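Local structure of 1-deoxy-D-xylulose 5-phosphate reductoisomerase (Moraxella catarrhalis, 4ZQG) at residues Ile160-Pro165 / Leu272-Thr277. The protein catalyses the NAD(P)H-dependent rearrangement and reduction of 1-deoxy-D-xylulose 5-phosphate to 2-C-methyl-D-erythritol 4-phosphate, a step of the MEP pathway, and is inhibited by fosmidomycin. Residues are numbered along the deposited sequence; the frame is centred on the assembly and turned at random.
Sequences IYQCLP and LAQLGT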
loop_
_atom_site.group_PDB
_atom_site.type_symbol
_atom_site.label_atom_id
_atom_site.label_comp_id
_atom_site.label_asym_id
_atom_site.label_seq_id
_atom_site.Cartn_x
_atom_site.Cartn_y
_atom_site.Cartn_z
ATOM N N ILE A 160 -3.968 -6.016 -4.606
ATOM C CA ILE A 160 -2.861 -5.958 -5.551
ATOM C C ILE A 160 -3.095 -4.880 -6.593
ATOM O O ILE A 160 -2.211 -4.096 -6.905
ATOM C CB ILE A 160 -2.645 -7.331 -6.222
ATOM C CG1 ILE A 160 -2.021 -8.305 -5.227
ATOM C CG2 ILE A 160 -1.744 -7.209 -7.421
ATOM C CD1 ILE A 160 -2.126 -9.726 -5.680
ATOM N N TYR A 161 -4.292 -4.830 -7.142
ATOM C CA TYR A 161 -4.563 -3.858 -8.181
ATOM C C TYR A 161 -4.385 -2.415 -7.675
ATOM O O TYR A 161 -3.825 -1.554 -8.350
ATOM C CB TYR A 161 -5.991 -4.088 -8.670
ATOM C CG TYR A 161 -6.407 -3.201 -9.814
ATOM C CD1 TYR A 161 -6.254 -3.620 -11.125
ATOM C CD2 TYR A 161 -6.962 -1.960 -9.580
ATOM C CE1 TYR A 161 -6.668 -2.827 -12.185
ATOM C CE2 TYR A 161 -7.364 -1.159 -10.621
ATOM C CZ TYR A 161 -7.229 -1.605 -11.926
ATOM O OH TYR A 161 -7.598 -0.793 -12.962
ATOM N N GLN A 162 -4.901 -2.155 -6.479
ATOM C CA GLN A 162 -4.745 -0.873 -5.838
ATOM C C GLN A 162 -3.284 -0.521 -5.565
ATOM O O GLN A 162 -2.926 0.654 -5.521
ATOM C CB GLN A 162 -5.483 -0.859 -4.499
ATOM C CG GLN A 162 -7.009 -0.766 -4.577
ATOM C CD GLN A 162 -7.599 -0.319 -3.271
ATOM O OE1 GLN A 162 -7.257 0.737 -2.760
ATOM N NE2 GLN A 162 -8.485 -1.113 -2.730
ATOM N N CYS A 163 -2.459 -1.544 -5.374
ATOM C CA CYS A 163 -1.068 -1.368 -5.081
ATOM C C CYS A 163 -0.113 -1.380 -6.319
ATOM O O CYS A 163 1.108 -1.487 -6.165
ATOM C CB CYS A 163 -0.673 -2.432 -4.075
ATOM S SG CYS A 163 -1.349 -2.049 -2.432
ATOM N N LEU A 164 -0.667 -1.215 -7.526
ATOM C CA LEU A 164 0.084 -1.305 -8.774
ATOM C C LEU A 164 0.086 0.054 -9.462
ATOM O O LEU A 164 -0.826 0.850 -9.292
ATOM C CB LEU A 164 -0.514 -2.395 -9.672
ATOM C CG LEU A 164 -0.096 -3.840 -9.378
ATOM C CD1 LEU A 164 -0.825 -4.869 -10.214
ATOM C CD2 LEU A 164 1.399 -4.029 -9.655
ATOM N N PRO A 165 1.134 0.365 -10.222
ATOM C CA PRO A 165 1.111 1.708 -10.782
ATOM C C PRO A 165 -0.006 1.816 -11.812
ATOM O O PRO A 165 -0.483 0.794 -12.293
ATOM C CB PRO A 165 2.488 1.856 -11.438
ATOM C CG PRO A 165 3.303 0.711 -11.004
ATOM C CD PRO A 165 2.416 -0.338 -10.449
ATOM N N LEU A 272 4.045 -2.637 -1.059
ATOM C CA LEU A 272 2.745 -1.943 -1.006
ATOM C C LEU A 272 1.675 -2.948 -0.717
ATOM O O LEU A 272 1.595 -4.006 -1.348
ATOM C CB LEU A 272 2.428 -1.230 -2.296
ATOM C CG LEU A 272 3.491 -0.179 -2.569
ATOM C CD1 LEU A 272 2.988 0.735 -3.656
ATOM C CD2 LEU A 272 3.872 0.641 -1.337
ATOM N N ALA A 273 0.893 -2.646 0.307
ATOM C CA ALA A 273 -0.174 -3.520 0.730
ATOM C C ALA A 273 -1.481 -2.738 0.879
ATOM O O ALA A 273 -1.460 -1.543 1.178
ATOM C CB ALA A 273 0.198 -4.147 2.033
ATOM N N GLN A 274 -2.608 -3.434 0.677
ATOM C CA GLN A 274 -3.949 -2.930 1.042
ATOM C C GLN A 274 -4.407 -3.560 2.342
ATOM O O GLN A 274 -4.380 -4.763 2.477
ATOM C CB GLN A 274 -4.902 -3.237 -0.078
ATOM C CG GLN A 274 -6.211 -2.450 -0.123
ATOM C CD GLN A 274 -7.358 -3.100 0.630
ATOM O OE1 GLN A 274 -7.217 -4.094 1.313
ATOM N NE2 GLN A 274 -8.507 -2.478 0.535
ATOM N N LEU A 275 -4.745 -2.729 3.318
ATOM C CA LEU A 275 -5.327 -3.163 4.597
ATOM C C LEU A 275 -6.799 -2.646 4.676
ATOM O O LEU A 275 -7.174 -1.658 4.020
ATOM C CB LEU A 275 -4.563 -2.627 5.829
ATOM C CG LEU A 275 -3.261 -3.299 6.305
ATOM C CD1 LEU A 275 -2.183 -3.092 5.267
ATOM C CD2 LEU A 275 -2.771 -2.747 7.621
ATOM N N GLY A 276 -7.600 -3.294 5.509
ATOM C CA GLY A 276 -8.989 -2.892 5.679
ATOM C C GLY A 276 -9.754 -3.922 6.482
ATOM O O GLY A 276 -9.254 -5.021 6.731
ATOM N N THR A 277 -10.972 -3.584 6.904
ATOM C CA THR A 277 -11.712 -4.588 7.608
ATOM C C THR A 277 -12.112 -5.486 6.488
ATOM O O THR A 277 -12.261 -5.024 5.368
ATOM C CB THR A 277 -12.909 -4.078 8.400
ATOM O OG1 THR A 277 -14.005 -3.897 7.524
ATOM C CG2 THR A 277 -12.589 -2.786 9.065
#
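Cys163, the first residue past the end of helix 155-162, brings its CA within 5.6 Å of the CA of Leu272 on strand 271-275. The pair is a worked example of helix-on-sheet packing: the helix end lies on one face of a mixed four-stranded sheet, at a strand that pairs antiparallel with its counterpart in the second subunit, so that the sheet continues through the dimer. Cys163 contributes the largest share of the contact. A chi1 of -73° turns SG back from the carbonyl carbon, to the side of the backbone N, and the sulfur lies over the main chain of the strand, SG approaching Ala273 C at 3.4 Å, while the methyl of Ala273 points away from the helix. One step back, Cys163 CB meets Leu272 CB at 3.8 Å, an apolar touch, and the leucine sends CD1 to 3.8 Å from Cys163 O, a carbonyl hydrogen-bonded to Tyr266 OH. Gln162 and Gln274 meet beside the cysteine without bonding to each other, their amide planes turned 73° apart. Each is held from elsewhere: Gln162 OE1 by Arg293 and Gln274 OE1 by His261, while Ser270 OG of the second subunit is hydrogen-bonded to Gln162 NE2 and, weakly, to Gln274 NE2. The two amide nitrogens sit 3.5 Å apart, NE2 of Gln162 to NE2 of Gln274, with Gln162 NE2 also 3.7 Å from Gln274 CG.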